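Local coordinates for PUM-HD domain-containing protein (Caenorhabditis elegans, PDB 7CGF), which probably binds sequence elements in the 3' untranslated regions of mRNAs through its Pumilio-homology domain, the part held here in complex with RNA, at residues 248-253 against 271-276; 284-289 against 314-319. The protein carries 2 engineered substitutions. One frame throughout, in Å; residues are numbered along the deposited sequence.

Interaction 1 of 2, residues 248-253 against 271-276; sequences VIVTRV and EKCLEQ. With nucleotides of chain B.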
loop_
_atom_site.group_PDB
_atom_site.type_symbol
_atom_site.label_atom_id
_atom_site.label_comp_id
_atom_site.label_asym_id
_atom_site.label_seq_id
_atom_site.Cartn_x
_atom_site.Cartn_y
_atom_site.Cartn_z
ATOM N N VAL A 248 8.225 -4.658 22.963
ATOM C CA VAL A 248 9.624 -4.469 22.610
ATOM C C VAL A 248 9.823 -3.084 22.004
ATOM O O VAL A 248 10.793 -2.381 22.329
ATOM C CB VAL A 248 10.088 -5.593 21.662
ATOM C CG1 VAL A 248 11.435 -5.259 21.062
ATOM C CG2 VAL A 248 10.175 -6.908 22.424
ATOM N N ILE A 249 8.893 -2.663 21.140
ATOM C CA ILE A 249 9.034 -1.369 20.468
ATOM C C ILE A 249 8.897 -0.235 21.472
ATOM O O ILE A 249 9.718 0.687 21.507
ATOM C CB ILE A 249 8.023 -1.243 19.317
ATOM C CG1 ILE A 249 8.443 -2.155 18.158
ATOM C CG2 ILE A 249 7.942 0.200 18.824
ATOM C CD1 ILE A 249 7.391 -2.266 17.072
ATOM N N VAL A 250 7.885 -0.314 22.344
ATOM C CA VAL A 250 7.656 0.767 23.300
ATOM C C VAL A 250 8.794 0.843 24.300
ATOM O O VAL A 250 9.177 1.937 24.735
ATOM C CB VAL A 250 6.295 0.574 23.993
ATOM C CG1 VAL A 250 6.163 1.494 25.211
ATOM C CG2 VAL A 250 5.174 0.806 22.989
ATOM N N THR A 251 9.341 -0.310 24.700
ATOM C CA THR A 251 10.495 -0.297 25.592
ATOM C C THR A 251 11.672 0.391 24.927
ATOM O O THR A 251 12.350 1.218 25.546
ATOM C CB THR A 251 10.873 -1.721 26.003
ATOM O OG1 THR A 251 9.793 -2.313 26.728
ATOM C CG2 THR A 251 12.121 -1.741 26.872
ATOM N N ARG A 252 11.920 0.071 23.655
ATOM C CA ARG A 252 13.053 0.673 22.957
ATOM C C ARG A 252 12.852 2.172 22.758
ATOM O O ARG A 252 13.794 2.958 22.938
ATOM C CB ARG A 252 13.275 -0.021 21.617
ATOM C CG ARG A 252 14.557 0.425 20.943
ATOM C CD ARG A 252 15.049 -0.588 19.935
ATOM N NE ARG A 252 16.367 -0.207 19.439
ATOM C CZ ARG A 252 17.506 -0.707 19.903
ATOM N NH1 ARG A 252 17.486 -1.629 20.859
ATOM N NH2 ARG A 252 18.663 -0.294 19.402
ATOM N N VAL A 253 11.643 2.567 22.347
ATOM C CA VAL A 253 11.310 3.976 22.155
ATOM C C VAL A 253 11.439 4.733 23.464
ATOM O O VAL A 253 12.009 5.831 23.512
ATOM C CB VAL A 253 9.896 4.101 21.557
ATOM C CG1 VAL A 253 9.387 5.523 21.665
ATOM C CG2 VAL A 253 9.896 3.634 20.090
ATOM N N GLU A 271 4.453 8.632 17.803
ATOM C CA GLU A 271 3.043 8.983 17.732
ATOM C C GLU A 271 2.181 7.745 17.547
ATOM O O GLU A 271 1.121 7.619 18.169
ATOM C CB GLU A 271 2.802 9.984 16.604
ATOM C CG GLU A 271 3.447 11.325 16.881
ATOM C CD GLU A 271 2.973 12.409 15.923
ATOM O OE1 GLU A 271 1.794 12.368 15.505
ATOM O OE2 GLU A 271 3.783 13.296 15.587
ATOM N N LYS A 272 2.637 6.809 16.711
ATOM C CA LYS A 272 1.866 5.596 16.481
ATOM C C LYS A 272 1.757 4.772 17.754
ATOM O O LYS A 272 0.705 4.177 18.029
ATOM C CB LYS A 272 2.504 4.775 15.358
ATOM C CG LYS A 272 1.685 3.574 14.920
ATOM C CD LYS A 272 0.460 3.993 14.126
ATOM C CE LYS A 272 -0.327 2.763 13.676
ATOM N NZ LYS A 272 -1.551 3.119 12.913
ATOM N N CYS A 273 2.843 4.698 18.524
ATOM C CA CYS A 273 2.794 4.020 19.821
ATOM C C CYS A 273 1.734 4.627 20.726
ATOM O O CYS A 273 1.040 3.908 21.461
ATOM C CB CYS A 273 4.147 4.096 20.516
ATOM S SG CYS A 273 5.455 3.104 19.761
ATOM N N LEU A 274 1.620 5.953 20.714
ATOM C CA LEU A 274 0.672 6.613 21.609
ATOM C C LEU A 274 -0.766 6.421 21.148
ATOM O O LEU A 274 -1.677 6.349 21.982
ATOM C CB LEU A 274 1.015 8.098 21.713
ATOM C CG LEU A 274 2.327 8.416 22.426
ATOM C CD1 LEU A 274 2.788 9.815 22.058
ATOM C CD2 LEU A 274 2.209 8.276 23.951
ATOM N N GLU A 275 -0.987 6.336 19.834
ATOM C CA GLU A 275 -2.322 6.116 19.285
ATOM C C GLU A 275 -2.766 4.665 19.451
ATOM O O GLU A 275 -3.939 4.402 19.730
ATOM C CB GLU A 275 -2.343 6.516 17.804
ATOM C CG GLU A 275 -1.955 7.964 17.542
ATOM C CD GLU A 275 -1.631 8.254 16.076
ATOM O OE1 GLU A 275 -1.371 7.308 15.295
ATOM O OE2 GLU A 275 -1.633 9.444 15.698
ATOM N N GLN A 276 -1.843 3.717 19.303
ATOM C CA GLN A 276 -2.167 2.291 19.316
ATOM C C GLN A 276 -1.902 1.608 20.647
ATOM O O GLN A 276 -2.427 0.510 20.876
ATOM C CB GLN A 276 -1.359 1.554 18.242
ATOM C CG GLN A 276 -1.742 1.934 16.837
ATOM C CD GLN A 276 -2.939 1.157 16.342
ATOM O OE1 GLN A 276 -3.220 0.056 16.824
ATOM N NE2 GLN A 276 -3.654 1.721 15.374
ATOM P P G B 2 5.326 22.309 8.459
ATOM O OP1 G B 2 5.544 22.495 7.005
ATOM O OP2 G B 2 3.941 22.262 8.958
ATOM O "O5'" G B 2 6.039 20.925 8.821
ATOM C "C5'" G B 2 7.447 20.793 8.730
ATOM C "C4'" G B 2 7.871 19.375 9.015
ATOM O "O4'" G B 2 7.546 19.040 10.387
ATOM C "C3'" G B 2 7.165 18.309 8.198
ATOM O "O3'" G B 2 7.732 18.180 6.908
ATOM C "C2'" G B 2 7.303 17.067 9.084
ATOM O "O2'" G B 2 8.602 16.503 8.983
ATOM C "C1'" G B 2 7.169 17.679 10.479
ATOM N N9 G B 2 5.790 17.580 10.991
ATOM C C8 G B 2 4.680 18.337 10.689
ATOM N N7 G B 2 3.600 17.957 11.321
ATOM C C5 G B 2 4.017 16.873 12.089
ATOM C C6 G B 2 3.302 16.040 12.989
ATOM O O6 G B 2 2.112 16.081 13.313
ATOM N N1 G B 2 4.134 15.067 13.553
ATOM C C2 G B 2 5.469 14.932 13.290
ATOM N N2 G B 2 6.088 13.923 13.924
ATOM N N3 G B 2 6.148 15.694 12.435
ATOM C C4 G B 2 5.357 16.638 11.892
#
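Helical segments 248-253 and 271-276 have N-to-C directions 130° apart, their axes 10.8 Å apart at closest approach and V250 and C273 nearest in the backbone, with CA atoms 6.8 Å apart. One sulfur carries the contact. The CA-CB bond of C273 points at the other segment, and with chi1 -70° SG lies among branched side chains: I249 CG2 is 3.9 Å from SG and V250 CG2 4.0 Å from it, while V253 CG2 is more distant. These are buried van der Waals contacts, and no hydrogen bond passes between the segments. A small, polarisable thiol suits a place where two adjacent beta-branched residues, I249 and V250, and V253 a turn further on, meet around one sulfur. The two helices belong to the curved stack of Pumilio repeats in a PUF protein, and the second of them also presents E271 to RNA. E271 has an extended chain beyond CG that carries OE2 to the guanine of G2 of chain B. G2 N1 donates to E271 OE2 over 2.7 Å and G2 N2 donates to the same oxygen over 2.9 Å. Glutamate suits this post because guanine has two donors side by side on its Watson-Crick edge.

Interaction 2 of 2, residues 284-289 against 314-319; sequences MIVGAA and QKMFDQ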
loop_
_atom_site.group_PDB
_atom_site.type_symbol
_atom_site.label_atom_id
_atom_site.label_comp_id
_atom_site.label_asym_id
_atom_site.label_seq_id
_atom_site.Cartn_x
_atom_site.Cartn_y
_atom_site.Cartn_z
ATOM N N MET A 284 4.842 4.101 30.114
ATOM C CA MET A 284 6.288 4.020 29.923
ATOM C C MET A 284 6.827 5.239 29.183
ATOM O O MET A 284 7.895 5.761 29.535
ATOM C CB MET A 284 6.641 2.745 29.167
ATOM C CG MET A 284 6.307 1.503 29.964
ATOM S SD MET A 284 6.496 0.045 28.957
ATOM C CE MET A 284 8.224 0.242 28.516
ATOM N N ILE A 285 6.117 5.683 28.141
ATOM C CA ILE A 285 6.557 6.846 27.366
ATOM C C ILE A 285 6.453 8.114 28.208
ATOM O O ILE A 285 7.391 8.916 28.257
ATOM C CB ILE A 285 5.746 6.962 26.063
ATOM C CG1 ILE A 285 5.981 5.734 25.184
ATOM C CG2 ILE A 285 6.106 8.251 25.304
ATOM C CD1 ILE A 285 5.014 5.630 23.998
ATOM N N VAL A 286 5.323 8.296 28.902
ATOM C CA VAL A 286 5.163 9.455 29.789
ATOM C C VAL A 286 6.242 9.474 30.871
ATOM O O VAL A 286 6.834 10.523 31.164
ATOM C CB VAL A 286 3.750 9.473 30.399
ATOM C CG1 VAL A 286 3.653 10.548 31.477
ATOM C CG2 VAL A 286 2.709 9.725 29.321
ATOM N N GLY A 287 6.522 8.321 31.482
ATOM C CA GLY A 287 7.537 8.283 32.523
ATOM C C GLY A 287 8.916 8.637 32.006
ATOM O O GLY A 287 9.686 9.324 32.680
ATOM N N ALA A 288 9.245 8.176 30.798
ATOM C CA ALA A 288 10.513 8.549 30.184
ATOM C C ALA A 288 10.573 10.044 29.940
ATOM O O ALA A 288 11.617 10.680 30.150
ATOM C CB ALA A 288 10.699 7.793 28.864
ATOM N N ALA A 289 9.453 10.626 29.502
ATOM C CA ALA A 289 9.426 12.042 29.151
ATOM C C ALA A 289 9.546 12.931 30.382
ATOM O O ALA A 289 10.130 14.017 30.302
ATOM C CB ALA A 289 8.135 12.367 28.395
ATOM N N GLN A 314 2.649 17.084 21.880
ATOM C CA GLN A 314 1.234 17.346 21.658
ATOM C C GLN A 314 0.439 16.046 21.572
ATOM O O GLN A 314 -0.642 15.929 22.157
ATOM C CB GLN A 314 1.059 18.180 20.387
ATOM C CG GLN A 314 -0.386 18.475 20.035
ATOM C CD GLN A 314 -0.976 19.552 20.920
ATOM O OE1 GLN A 314 -0.280 20.489 21.317
ATOM N NE2 GLN A 314 -2.260 19.430 21.236
ATOM N N LYS A 315 0.957 15.056 20.844
ATOM C CA LYS A 315 0.251 13.782 20.738
ATOM C C LYS A 315 0.119 13.099 22.099
ATOM O O LYS A 315 -0.906 12.478 22.391
ATOM C CB LYS A 315 0.983 12.878 19.746
ATOM C CG LYS A 315 0.301 11.539 19.473
ATOM C CD LYS A 315 -1.071 11.691 18.820
ATOM C CE LYS A 315 -0.987 12.322 17.435
ATOM N NZ LYS A 315 -2.262 12.115 16.702
ATOM N N MET A 316 1.158 13.177 22.928
ATOM C CA MET A 316 1.087 12.628 24.282
ATOM C C MET A 316 -0.072 13.234 25.058
ATOM O O MET A 316 -0.918 12.510 25.590
ATOM C CB MET A 316 2.391 12.885 25.027
ATOM C CG MET A 316 3.611 12.255 24.410
ATOM S SD MET A 316 5.049 12.660 25.397
ATOM C CE MET A 316 4.587 11.816 26.832
ATOM N N PHE A 317 -0.130 14.569 25.128
ATOM C CA PHE A 317 -1.227 15.225 25.836
ATOM C C PHE A 317 -2.578 14.778 25.297
ATOM O O PHE A 317 -3.523 14.566 26.063
ATOM C CB PHE A 317 -1.102 16.748 25.730
ATOM C CG PHE A 317 -0.204 17.368 26.765
ATOM C CD1 PHE A 317 1.169 17.408 26.587
ATOM C CD2 PHE A 317 -0.743 17.947 27.910
ATOM C CE1 PHE A 317 2.007 17.998 27.540
ATOM C CE2 PHE A 317 0.086 18.536 28.869
ATOM C CZ PHE A 317 1.455 18.565 28.687
ATOM N N ASP A 318 -2.688 14.609 23.978
ATOM C CA ASP A 318 -3.978 14.263 23.398
ATOM C C ASP A 318 -4.386 12.816 23.661
ATOM O O ASP A 318 -5.584 12.515 23.630
ATOM C CB ASP A 318 -3.961 14.542 21.890
ATOM C CG ASP A 318 -3.730 16.015 21.566
ATOM O OD1 ASP A 318 -3.918 16.875 22.462
ATOM O OD2 ASP A 318 -3.365 16.321 20.407
ATOM N N GLN A 319 -3.436 11.918 23.949
ATOM C CA GLN A 319 -3.718 10.485 23.957
ATOM C C GLN A 319 -3.680 9.811 25.322
ATOM O O GLN A 319 -4.164 8.680 25.434
ATOM C CB GLN A 319 -2.734 9.742 23.038
ATOM C CG GLN A 319 -2.813 10.149 21.572
ATOM C CD GLN A 319 -4.023 9.575 20.860
ATOM O OE1 GLN A 319 -4.467 8.459 21.153
ATOM N NE2 GLN A 319 -4.555 10.329 19.906
#
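Segments 284-289 and 314-319 are helical, with N-to-C directions 132° apart, their axes approaching to 11.4 Å and V286 and M316 closest in the backbone, CA to CA 7.6 Å. M316 spans most of that gap alone. Its chain leaves the helix with CG anti to the carbonyl carbon, continues straight through chi2 and bends at the thioether (chi3 65°), which brings the terminal methyl against the other segment. M316 CE sits 3.8 Å from V286 CG2 and just as near to V286 CA, so the methyl reaches past the side chain to the backbone of segment 284-289. It is 3.9 Å from A289 CB, and I285 CG2 adds a slightly longer contact. Each residue type fits its task: the long, unbranched methionine covers the distance, the short A289 lets the methyl approach one helical turn beyond I285, and the branched I285 and V286 supply methyl groups around it. Near the C-terminal end of the superhelix, the first segment straddles the end of one predicted Pumilio repeat and the second lies in the next. Helix 322-332 adds further cover, with L328 against M316 and E327 against V286. On a different face of segment 314-319, Q314 NE2 makes two weak hydrogen bonds to the carboxylate of D318, one turn on, at 3.4 Å to D318 OD2 and 3.3 Å to D318 OD1; the latter oxygen also pairs with Y355 OH. Nearby, K282 of helix 279-290 gives a hydrogen bond to Q319 O. Between the two six-residue segments, however, the contact is wholly apolar and rests on dispersion and the burial of hydrocarbon. All of it is made through M316 CE, so the fit depends on the shape around one methyl group.

Interactions 1 and 2 follow one another along the chain, with centres about 10 Å apart, and touch directly. L274 CD1 of interaction 1 packs 3.5 Å from M316 CG of interaction 2, and the methyl M284 CE packs against the hydroxyl T251 OG1 at 3.5 Å. A polar link accompanies them: K315 NZ forms a salt bridge with E275 OE2 at 2.9 Å, while K315 CE rests 3.4 Å from E271 OE1. The lysine thus flanks the glutamate that reads G2 of chain B, and although its NZ is bonded to E275, its positive charge may favour the ionised carboxylate of E271. Interaction 2 comes no nearer than about 6 Å to the RNA, nearest atoms considered.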